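Local coordinates for omega-class glutathione S-transferase (Bombyx mori, PDB 3WD6), which binds glutathione and probably catalyses glutathione transfer and glutathione-dependent reduction of dehydroascorbate, at residues A[129-132]-A[133-137]; A[185-188]-A[189-192]; A[208-211]-A[212-216]; A[232-235]-A[236-240]. All coordinates share one frame; numbering follows the deposited sequence.

All four contacts are local, i to i+3 or i+4, and each lies on or just beyond a different helix. Contact 2 is the buried one; contacts 1, 3 and 4 each pair a covered face with a more open one. Contact 2 is central, touching the other three, whereas contact 3 stands apart from contacts 1 and 4, its centre about 20 and 25 Å from theirs. Chemistry follows position. Aliphatic and polar pairs divide contact 1 between two faces, and a guanidinium hydrogen-bonds a main-chain carbonyl in contact 2. Contact 3 joins methionine to an aromatic face away from the annotated sites, while contact 4 pairs two rings on the glutathione side.

Contact 1: A[129-132]-A[133-137]; sequences IQSL and FIKIL
L132 and I136 pack one turn apart on helix 127-138, part of the helical half of the glutathione transferase fold, with L132 CG 3.8 Å from I136 CD1. The evidence for a true side-chain contact is that two branches take part: CD1 of L132 also lies 3.9 Å from I136 CG1. Swinging CG opposite its own backbone N (chi1 -178°) puts the leucine's isobutyl group beside its carbonyl, on the side where the next turn arrives. Along the backbone, I136 N donates to L132 O at 2.8 Å. Y151 and V143 cover L132, while I136 rests on F192 and V198, so this face looks into the domain.

F133 takes a different course. Its amide donates to I129 O at 3.1 Å in a nearly straight bond, but its ring leads away from the preceding turn; only the CD1 edge comes near Q130 O, which lies close to the ring plane. Beyond, the ring meets that of W185 with planes about 75° apart, and the F133 side chain is about 4 Å from a bound potassium ion. Q130 turns away from this turn toward W185, its amide hydrogen-bonded to S126 and Y40, the latter a residue of the glutathione pocket.

S131 marks the more open face. Its carbonyl accepts from K135 N at 3.0 Å, and the lysine chain runs alongside before bending at its last torsion (chi4 46°), which brings K135 NZ to a weak hydrogen bond with S131 OG at 3.3 Å.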
loop_
_atom_site.group_PDB
_atom_site.type_symbol
_atom_site.label_atom_id
_atom_site.label_comp_id
_atom_site.label_asym_id
_atom_site.label_seq_id
_atom_site.Cartn_x
_atom_site.Cartn_y
_atom_site.Cartn_z
ATOM N N ILE A 129 -9.843 1.351 8.412
ATOM C CA ILE A 129 -9.472 0.064 7.829
ATOM C C ILE A 129 -8.013 -0.253 8.151
ATOM O O ILE A 129 -7.680 -1.360 8.577
ATOM C CB ILE A 129 -9.675 0.072 6.305
ATOM C CG1 ILE A 129 -11.154 0.289 5.989
ATOM C CG2 ILE A 129 -9.122 -1.231 5.672
ATOM C CD1 ILE A 129 -11.424 0.604 4.550
ATOM N N GLN A 130 -7.144 0.729 7.929
ATOM C CA GLN A 130 -5.733 0.589 8.248
ATOM C C GLN A 130 -5.616 0.208 9.706
ATOM O O GLN A 130 -4.794 -0.618 10.073
ATOM C CB GLN A 130 -5.009 1.907 7.978
ATOM C CG GLN A 130 -5.128 2.408 6.519
ATOM C CD GLN A 130 -4.621 3.848 6.352
ATOM O OE1 GLN A 130 -3.628 4.252 6.978
ATOM N NE2 GLN A 130 -5.305 4.629 5.516
ATOM N N SER A 131 -6.464 0.808 10.531
ATOM C CA SER A 131 -6.432 0.611 11.979
ATOM C C SER A 131 -6.893 -0.787 12.400
ATOM O O SER A 131 -6.222 -1.467 13.175
ATOM C CB SER A 131 -7.296 1.673 12.667
ATOM O OG SER A 131 -7.198 1.542 14.070
ATOM N N LEU A 132 -8.040 -1.217 11.895
ATOM C CA LEU A 132 -8.526 -2.549 12.222
ATOM C C LEU A 132 -7.519 -3.622 11.835
ATOM O O LEU A 132 -7.295 -4.563 12.607
ATOM C CB LEU A 132 -9.857 -2.837 11.529
ATOM C CG LEU A 132 -10.406 -4.215 11.898
ATOM C CD1 LEU A 132 -10.687 -4.283 13.400
ATOM C CD2 LEU A 132 -11.654 -4.548 11.102
ATOM N N PHE A 133 -6.933 -3.487 10.642
ATOM C CA PHE A 133 -6.000 -4.492 10.117
ATOM C C PHE A 133 -4.772 -4.632 11.018
ATOM O O PHE A 133 -4.423 -5.730 11.430
ATOM C CB PHE A 133 -5.625 -4.192 8.650
ATOM C CG PHE A 133 -4.207 -4.605 8.261
ATOM C CD1 PHE A 133 -3.177 -3.664 8.204
ATOM C CD2 PHE A 133 -3.905 -5.917 7.919
ATOM C CE1 PHE A 133 -1.920 -4.012 7.845
ATOM C CE2 PHE A 133 -2.601 -6.239 7.564
ATOM C CZ PHE A 133 -1.629 -5.252 7.540
ATOM N N ILE A 134 -4.140 -3.513 11.348
ATOM C CA ILE A 134 -2.977 -3.539 12.226
ATOM C C ILE A 134 -3.306 -4.006 13.663
ATOM O O ILE A 134 -2.462 -4.618 14.326
ATOM C CB ILE A 134 -2.248 -2.176 12.237
ATOM C CG1 ILE A 134 -0.962 -2.261 13.065
ATOM C CG2 ILE A 134 -3.165 -1.078 12.776
ATOM C CD1 ILE A 134 0.080 -3.225 12.514
ATOM N N LYS A 135 -4.522 -3.737 14.138
ATOM C CA LYS A 135 -4.936 -4.235 15.451
ATOM C C LYS A 135 -5.144 -5.737 15.417
ATOM O O LYS A 135 -4.665 -6.458 16.291
ATOM C CB LYS A 135 -6.220 -3.561 15.932
ATOM C CG LYS A 135 -6.009 -2.346 16.823
ATOM C CD LYS A 135 -7.350 -1.652 17.124
ATOM C CE LYS A 135 -7.134 -0.286 17.755
ATOM N NZ LYS A 135 -6.074 0.476 17.018
ATOM N N ILE A 136 -5.873 -6.214 14.417
ATOM C CA ILE A 136 -6.139 -7.645 14.315
ATOM C C ILE A 136 -4.833 -8.405 14.162
ATOM O O ILE A 136 -4.653 -9.500 14.698
ATOM C CB ILE A 136 -7.032 -7.952 13.119
ATOM C CG1 ILE A 136 -8.451 -7.448 13.405
ATOM C CG2 ILE A 136 -7.008 -9.442 12.803
ATOM C CD1 ILE A 136 -9.487 -7.887 12.385
ATOM N N LEU A 137 -3.916 -7.787 13.435
ATOM C CA LEU A 137 -2.619 -8.373 13.163
ATOM C C LEU A 137 -1.704 -8.456 14.394
ATOM O O LEU A 137 -1.060 -9.480 14.594
ATOM C CB LEU A 137 -1.925 -7.593 12.038
ATOM C CG LEU A 137 -0.736 -8.273 11.368
ATOM C CD1 LEU A 137 -1.173 -9.559 10.694
ATOM C CD2 LEU A 137 -0.077 -7.327 10.369
#

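Contact 2: A[185-188]-A[189-192]; sequences WFER and LRAF
R190 reaches back to E187 at the C-terminal part of helix 177-189 in the helical transferase domain, and one side-chain hydrogen bond stands out. R190 NH1 donates to E187 O at 3.1 Å, in the carbonyl plane and on a lone pair; the oxygen in turn lies close to the guanidinium plane. A bend at chi3 (68°) folds the arginine back far enough to do this. The E187 carboxylate is not the partner: it stands with its plane 86° from the guanidinium and is bound by Q42, W183 and the amide of I226.

The main-chain bonds change spacing along the segment. L189 N donates to W185 O at 2.8 Å, R190 N only weakly to F186 O, and A191 N to R188 O, three residues back, at 2.8 Å. That donor lies above the carbonyl plane, 52° out of it, and so not on a lone pair. F192 N adds a weak bond to the same oxygen.

Apolar packing is slight here. F186 and L189 lie side by side, CD1 to CD1 at 4.1 Å, the leucine methyl at the ring's edge. R188 turns from the loop to Q42 and Y37 O, beside the glutathione site. The F192 ring also meets R188 O edge-on, with CD2 3.2 Å from it.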
loop_
_atom_site.group_PDB
_atom_site.type_symbol
_atom_site.label_atom_id
_atom_site.label_comp_id
_atom_site.label_asym_id
_atom_site.label_seq_id
_atom_site.Cartn_x
_atom_site.Cartn_y
_atom_site.Cartn_z
ATOM N N TRP A 185 -4.867 -1.918 1.471
ATOM C CA TRP A 185 -5.673 -2.473 2.549
ATOM C C TRP A 185 -6.745 -3.385 2.001
ATOM O O TRP A 185 -7.025 -4.425 2.595
ATOM C CB TRP A 185 -6.176 -1.396 3.503
ATOM C CG TRP A 185 -4.995 -0.901 4.247
ATOM C CD1 TRP A 185 -4.463 -1.435 5.395
ATOM C CD2 TRP A 185 -4.101 0.155 3.844
ATOM N NE1 TRP A 185 -3.325 -0.746 5.749
ATOM C CE2 TRP A 185 -3.079 0.233 4.821
ATOM C CE3 TRP A 185 -4.081 1.054 2.770
ATOM C CZ2 TRP A 185 -2.046 1.169 4.754
ATOM C CZ3 TRP A 185 -3.054 1.992 2.704
ATOM C CH2 TRP A 185 -2.049 2.041 3.693
ATOM N N PHE A 186 -7.302 -3.037 0.844
ATOM C CA PHE A 186 -8.185 -3.975 0.169
ATOM C C PHE A 186 -7.463 -5.278 -0.222
ATOM O O PHE A 186 -8.066 -6.370 -0.147
ATOM C CB PHE A 186 -8.862 -3.322 -1.032
ATOM C CG PHE A 186 -9.876 -2.281 -0.643
ATOM C CD1 PHE A 186 -10.708 -2.477 0.472
ATOM C CD2 PHE A 186 -9.989 -1.098 -1.368
ATOM C CE1 PHE A 186 -11.645 -1.505 0.851
ATOM C CE2 PHE A 186 -10.931 -0.128 -1.008
ATOM C CZ PHE A 186 -11.758 -0.333 0.105
ATOM N N GLU A 187 -6.196 -5.179 -0.639
ATOM C CA GLU A 187 -5.451 -6.374 -1.004
ATOM C C GLU A 187 -5.387 -7.286 0.211
ATOM O O GLU A 187 -5.526 -8.513 0.098
ATOM C CB GLU A 187 -4.027 -6.043 -1.504
ATOM C CG GLU A 187 -3.269 -7.287 -2.010
ATOM C CD GLU A 187 -1.973 -6.987 -2.780
ATOM O OE1 GLU A 187 -0.992 -7.761 -2.640
ATOM O OE2 GLU A 187 -1.927 -5.995 -3.550
ATOM N N ARG A 188 -5.199 -6.673 1.378
ATOM C CA ARG A 188 -5.050 -7.404 2.637
ATOM C C ARG A 188 -6.392 -7.915 3.167
ATOM O O ARG A 188 -6.463 -9.002 3.745
ATOM C CB ARG A 188 -4.318 -6.539 3.680
ATOM C CG ARG A 188 -2.781 -6.585 3.552
ATOM C CD ARG A 188 -2.120 -5.215 3.677
ATOM N NE ARG A 188 -0.675 -5.276 3.417
ATOM C CZ ARG A 188 -0.114 -5.048 2.229
ATOM N NH1 ARG A 188 -0.866 -4.731 1.186
ATOM N NH2 ARG A 188 1.199 -5.122 2.083
ATOM N N LEU A 189 -7.459 -7.151 2.942
ATOM C CA LEU A 189 -8.792 -7.543 3.404
ATOM C C LEU A 189 -9.100 -8.962 2.898
ATOM O O LEU A 189 -9.710 -9.770 3.609
ATOM C CB LEU A 189 -9.853 -6.525 2.921
ATOM C CG LEU A 189 -11.348 -6.642 3.280
ATOM C CD1 LEU A 189 -12.086 -5.326 3.018
ATOM C CD2 LEU A 189 -12.047 -7.795 2.546
ATOM N N ARG A 190 -8.648 -9.248 1.676
ATOM C CA ARG A 190 -8.836 -10.553 1.051
ATOM C C ARG A 190 -8.314 -11.720 1.924
ATOM O O ARG A 190 -8.928 -12.793 1.971
ATOM C CB ARG A 190 -8.197 -10.565 -0.346
ATOM C CG ARG A 190 -9.060 -9.915 -1.425
ATOM C CD ARG A 190 -8.240 -9.385 -2.619
ATOM N NE ARG A 190 -7.598 -10.404 -3.450
ATOM C CZ ARG A 190 -6.291 -10.697 -3.413
ATOM N NH1 ARG A 190 -5.485 -10.064 -2.566
ATOM N NH2 ARG A 190 -5.782 -11.619 -4.225
ATOM N N ALA A 191 -7.205 -11.504 2.631
ATOM C CA ALA A 191 -6.644 -12.555 3.486
ATOM C C ALA A 191 -7.293 -12.611 4.861
ATOM O O ALA A 191 -7.142 -13.593 5.581
ATOM C CB ALA A 191 -5.149 -12.404 3.618
ATOM N N PHE A 192 -8.006 -11.561 5.239
ATOM C CA PHE A 192 -8.732 -11.582 6.502
ATOM C C PHE A 192 -10.169 -12.016 6.266
ATOM O O PHE A 192 -10.983 -11.991 7.187
ATOM C CB PHE A 192 -8.709 -10.208 7.162
ATOM C CG PHE A 192 -7.368 -9.826 7.710
ATOM C CD1 PHE A 192 -7.003 -10.180 9.012
ATOM C CD2 PHE A 192 -6.462 -9.125 6.931
ATOM C CE1 PHE A 192 -5.750 -9.829 9.527
ATOM C CE2 PHE A 192 -5.201 -8.770 7.441
ATOM C CZ PHE A 192 -4.848 -9.126 8.744
#

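Contact 3: A[208-211]-A[212-216]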
loop_
_atom_site.group_PDB
_atom_site.type_symbol
_atom_site.label_atom_id
_atom_site.label_comp_id
_atom_site.label_asym_id
_atom_site.label_seq_id
_atom_site.Cartn_x
_atom_site.Cartn_y
_atom_site.Cartn_z
ATOM N N LEU A 208 -18.588 -2.875 -3.787
ATOM C CA LEU A 208 -17.199 -2.827 -3.329
ATOM C C LEU A 208 -16.443 -4.129 -3.681
ATOM O O LEU A 208 -15.279 -4.107 -4.120
ATOM C CB LEU A 208 -17.160 -2.557 -1.828
ATOM C CG LEU A 208 -15.848 -2.055 -1.232
ATOM C CD1 LEU A 208 -15.296 -0.910 -2.063
ATOM C CD2 LEU A 208 -16.071 -1.605 0.219
ATOM N N LEU A 209 -17.111 -5.262 -3.502
ATOM C CA LEU A 209 -16.512 -6.538 -3.855
ATOM C C LEU A 209 -16.232 -6.625 -5.353
ATOM O O LEU A 209 -15.218 -7.188 -5.769
ATOM C CB LEU A 209 -17.398 -7.682 -3.384
ATOM C CG LEU A 209 -17.359 -7.847 -1.861
ATOM C CD1 LEU A 209 -18.561 -8.637 -1.335
ATOM C CD2 LEU A 209 -16.052 -8.517 -1.463
ATOM N N GLU A 210 -17.118 -6.051 -6.162
ATOM C CA GLU A 210 -16.909 -5.989 -7.609
ATOM C C GLU A 210 -15.700 -5.107 -7.971
ATOM O O GLU A 210 -14.856 -5.473 -8.801
ATOM C CB GLU A 210 -18.170 -5.457 -8.285
ATOM C CG GLU A 210 -18.108 -5.375 -9.810
ATOM C CD GLU A 210 -19.341 -4.655 -10.376
ATOM O OE1 GLU A 210 -19.390 -4.429 -11.621
ATOM O OE2 GLU A 210 -20.261 -4.312 -9.573
ATOM N N TYR A 211 -15.627 -3.944 -7.326
ATOM C CA TYR A 211 -14.523 -3.009 -7.507
ATOM C C TYR A 211 -13.192 -3.679 -7.138
ATOM O O TYR A 211 -12.204 -3.531 -7.840
ATOM C CB TYR A 211 -14.800 -1.759 -6.664
ATOM C CG TYR A 211 -13.625 -0.857 -6.369
ATOM C CD1 TYR A 211 -13.171 0.067 -7.314
ATOM C CD2 TYR A 211 -13.000 -0.889 -5.122
ATOM C CE1 TYR A 211 -12.106 0.921 -7.035
ATOM C CE2 TYR A 211 -11.922 -0.038 -4.836
ATOM C CZ TYR A 211 -11.489 0.863 -5.794
ATOM O OH TYR A 211 -10.435 1.697 -5.509
ATOM N N ILE A 212 -13.173 -4.442 -6.052
ATOM C CA ILE A 212 -11.954 -5.132 -5.676
ATOM C C ILE A 212 -11.515 -6.111 -6.771
ATOM O O ILE A 212 -10.327 -6.123 -7.149
ATOM C CB ILE A 212 -12.056 -5.781 -4.285
ATOM C CG1 ILE A 212 -12.058 -4.669 -3.230
ATOM C CG2 ILE A 212 -10.889 -6.754 -4.031
ATOM C CD1 ILE A 212 -12.633 -5.081 -1.889
ATOM N N ASP A 213 -12.451 -6.908 -7.296
ATOM C CA ASP A 213 -12.140 -7.791 -8.436
ATOM C C ASP A 213 -11.535 -7.050 -9.616
ATOM O O ASP A 213 -10.591 -7.547 -10.238
ATOM C CB ASP A 213 -13.393 -8.528 -8.927
ATOM C CG ASP A 213 -13.875 -9.565 -7.946
ATOM O OD1 ASP A 213 -13.051 -10.048 -7.119
ATOM O OD2 ASP A 213 -15.079 -9.895 -7.997
ATOM N N ASN A 214 -12.106 -5.892 -9.962
ATOM C CA ASN A 214 -11.568 -5.111 -11.074
ATOM C C ASN A 214 -10.162 -4.594 -10.753
ATOM O O ASN A 214 -9.281 -4.595 -11.605
ATOM C CB ASN A 214 -12.512 -3.967 -11.458
ATOM C CG ASN A 214 -13.816 -4.476 -12.073
ATOM O OD1 ASN A 214 -13.809 -5.420 -12.864
ATOM N ND2 ASN A 214 -14.934 -3.852 -11.718
ATOM N N MET A 215 -9.936 -4.184 -9.512
ATOM C CA MET A 215 -8.619 -3.660 -9.161
ATOM C C MET A 215 -7.504 -4.712 -9.355
ATOM O O MET A 215 -6.412 -4.411 -9.877
ATOM C CB MET A 215 -8.625 -3.070 -7.751
ATOM C CG MET A 215 -9.217 -1.633 -7.678
ATOM S SD MET A 215 -8.183 -0.320 -8.411
ATOM C CE MET A 215 -6.841 -0.274 -7.193
ATOM N N LEU A 216 -7.804 -5.945 -8.962
ATOM C CA LEU A 216 -6.893 -7.079 -9.104
ATOM C C LEU A 216 -6.415 -7.230 -10.535
ATOM O O LEU A 216 -5.339 -7.768 -10.783
ATOM C CB LEU A 216 -7.594 -8.369 -8.685
ATOM C CG LEU A 216 -7.814 -8.473 -7.176
ATOM C CD1 LEU A 216 -8.713 -9.661 -6.843
ATOM C CD2 LEU A 216 -6.467 -8.570 -6.445
#
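M215 lays its side chain over one face of the Y211 ring, a Met-aromatic contact in which carbon is nearer than sulfur. M215 CG is 4.0 Å from the centroid of the Y211 ring and 19° off its normal, displaced toward the rim that carries CE1 and CZ; this is CH-pi geometry. M215 SD lies farther off, 5.0 Å from the same centroid, and approaches the ring obliquely. Successive bends at chi2 and chi3 fold the methionine so that it runs beside the tyrosine in the same direction instead of standing straight out. Along the backbone, M215 N donates to Y211 O at 2.9 Å, so the pair is spaced by one regular helical turn.

The same i to i+4 ladder runs through the contact, with I212 N to L208 O at 2.9 Å and N214 N to E210 O at 3.0 Å. I212 points its CG1 arm back over the L208 carbonyl, and its CD1 is only loosely set against the L208 CG. On the outward side E210 and N214 extend alongside each other, carboxylate and amide planes 60° apart; the ND2 of N214 comes no nearer than 4.0 Å to the E210 side chain, at CG.

Helix 206-216 thus turns L208, Y211, I212 and M215 inward. L208 packs on L155 of helix 145-165, and Y211 on F186 of helix 177-189 and L162 of helix 145-165, its OH hydrogen-bonded to D179, while I212 and M215 both rest on W183 of helix 177-189.

Contact 4: A[232-235]-A[236-240]; sequences AKFH and EAYTK
F234 and Y238 meet one turn apart on helix 228-240, the last helix of the chain, packed against helix 127-138 in the helical part of the transferase fold. Here the contact is tight: F234 CE2 comes to 3.4 Å from Y238 CE1, and the ring centroids are 5.4 Å apart. The planes stand at 56°, so the pair is oblique; F234 approaches the edge of the tyrosine, nearly in its plane. A chi1 of -174° carries the F234 ring beside its own carbonyl, toward the next turn, and the ring also stacks on Y37. H235 leads to the F192 ring and to L137.

The other side is looser. K233 and T239 are exposed, and E236 bends away at chi2. The backbone mixes spacings: E236 N bonds to A232 O at 2.9 Å, but A237 N makes weak bonds to both K233 O and F234 O. H235 O accepts a weak bond from Y238 N as well as the straighter one (158°) from T239 N.

Aromatic carbon thus faces the glutathione side, with the Y238 side chain about 7 Å from the ligand; K233 is exposed and E236 partly so, its side chain about 4 Å from a bound potassium ion, consistent with an amphipathic helix lying against the domain.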
loop_
_atom_site.group_PDB
_atom_site.type_symbol
_atom_site.label_atom_id
_atom_site.label_comp_id
_atom_site.label_asym_id
_atom_site.label_seq_id
_atom_site.Cartn_x
_atom_site.Cartn_y
_atom_site.Cartn_z
ATOM N N ALA A 232 -0.951 -14.805 4.017
ATOM C CA ALA A 232 -1.439 -15.436 5.238
ATOM C C ALA A 232 -0.296 -16.029 6.056
ATOM O O ALA A 232 -0.282 -15.881 7.277
ATOM C CB ALA A 232 -2.477 -16.506 4.923
ATOM N N LYS A 233 0.650 -16.702 5.397
ATOM C CA LYS A 233 1.813 -17.228 6.112
ATOM C C LYS A 233 2.519 -16.078 6.821
ATOM O O LYS A 233 2.756 -16.118 8.038
ATOM C CB LYS A 233 2.792 -17.920 5.168
ATOM C CG LYS A 233 3.494 -19.136 5.802
ATOM C CD LYS A 233 4.915 -19.373 5.254
ATOM C CE LYS A 233 4.992 -20.578 4.316
ATOM N NZ LYS A 233 6.304 -21.291 4.440
ATOM N N PHE A 234 2.839 -15.037 6.058
ATOM C CA PHE A 234 3.516 -13.878 6.617
ATOM C C PHE A 234 2.781 -13.335 7.844
ATOM O O PHE A 234 3.363 -13.210 8.925
ATOM C CB PHE A 234 3.679 -12.789 5.554
ATOM C CG PHE A 234 4.483 -11.618 6.020
ATOM C CD1 PHE A 234 5.877 -11.688 6.053
ATOM C CD2 PHE A 234 3.852 -10.458 6.452
ATOM C CE1 PHE A 234 6.638 -10.612 6.497
ATOM C CE2 PHE A 234 4.597 -9.379 6.895
ATOM C CZ PHE A 234 6.004 -9.456 6.915
ATOM N N HIS A 235 1.505 -13.002 7.674
ATOM C CA HIS A 235 0.697 -12.508 8.785
ATOM C C HIS A 235 0.766 -13.435 9.993
ATOM O O HIS A 235 0.697 -12.972 11.141
ATOM C CB HIS A 235 -0.769 -12.346 8.364
ATOM C CG HIS A 235 -1.003 -11.208 7.419
ATOM N ND1 HIS A 235 -2.124 -11.133 6.617
ATOM C CD2 HIS A 235 -0.270 -10.100 7.154
ATOM C CE1 HIS A 235 -2.065 -10.026 5.894
ATOM N NE2 HIS A 235 -0.953 -9.381 6.199
ATOM N N GLU A 236 0.891 -14.740 9.729
ATOM C CA GLU A 236 0.905 -15.728 10.801
ATOM C C GLU A 236 1.996 -15.398 11.819
ATOM O O GLU A 236 1.736 -15.391 13.024
ATOM C CB GLU A 236 1.058 -17.152 10.256
ATOM C CG GLU A 236 0.748 -18.242 11.276
ATOM C CD GLU A 236 -0.672 -18.140 11.858
ATOM O OE1 GLU A 236 -0.936 -17.219 12.674
ATOM O OE2 GLU A 236 -1.526 -18.990 11.500
ATOM N N ALA A 237 3.200 -15.089 11.340
ATOM C CA ALA A 237 4.288 -14.719 12.240
ATOM C C ALA A 237 3.847 -13.698 13.280
ATOM O O ALA A 237 4.181 -13.828 14.453
ATOM C CB ALA A 237 5.491 -14.198 11.468
ATOM N N TYR A 238 3.097 -12.685 12.857
ATOM C CA TYR A 238 2.693 -11.621 13.770
ATOM C C TYR A 238 1.745 -12.112 14.847
ATOM O O TYR A 238 1.891 -11.772 16.030
ATOM C CB TYR A 238 2.057 -10.454 13.005
ATOM C CG TYR A 238 3.067 -9.646 12.233
ATOM C CD1 TYR A 238 3.486 -10.050 10.977
ATOM C CD2 TYR A 238 3.621 -8.491 12.771
ATOM C CE1 TYR A 238 4.430 -9.315 10.263
ATOM C CE2 TYR A 238 4.565 -7.746 12.066
ATOM C CZ TYR A 238 4.968 -8.161 10.811
ATOM O OH TYR A 238 5.911 -7.423 10.102
ATOM N N THR A 239 0.769 -12.909 14.433
ATOM C CA THR A 239 -0.261 -13.380 15.347
ATOM C C THR A 239 0.341 -14.355 16.370
ATOM O O THR A 239 -0.226 -14.583 17.450
ATOM C CB THR A 239 -1.450 -13.992 14.566
ATOM O OG1 THR A 239 -1.977 -13.007 13.657
ATOM C CG2 THR A 239 -2.556 -14.459 15.521
ATOM N N LYS A 240 1.509 -14.902 16.034
ATOM C CA LYS A 240 2.227 -15.780 16.948
ATOM C C LYS A 240 3.340 -15.034 17.686
ATOM O O LYS A 240 3.958 -15.576 18.605
ATOM C CB LYS A 240 2.793 -16.977 16.190
ATOM C CG LYS A 240 1.727 -17.957 15.731
ATOM C CD LYS A 240 2.346 -19.092 14.917
ATOM C CE LYS A 240 1.270 -20.040 14.402
ATOM N NZ LYS A 240 1.793 -20.979 13.358
#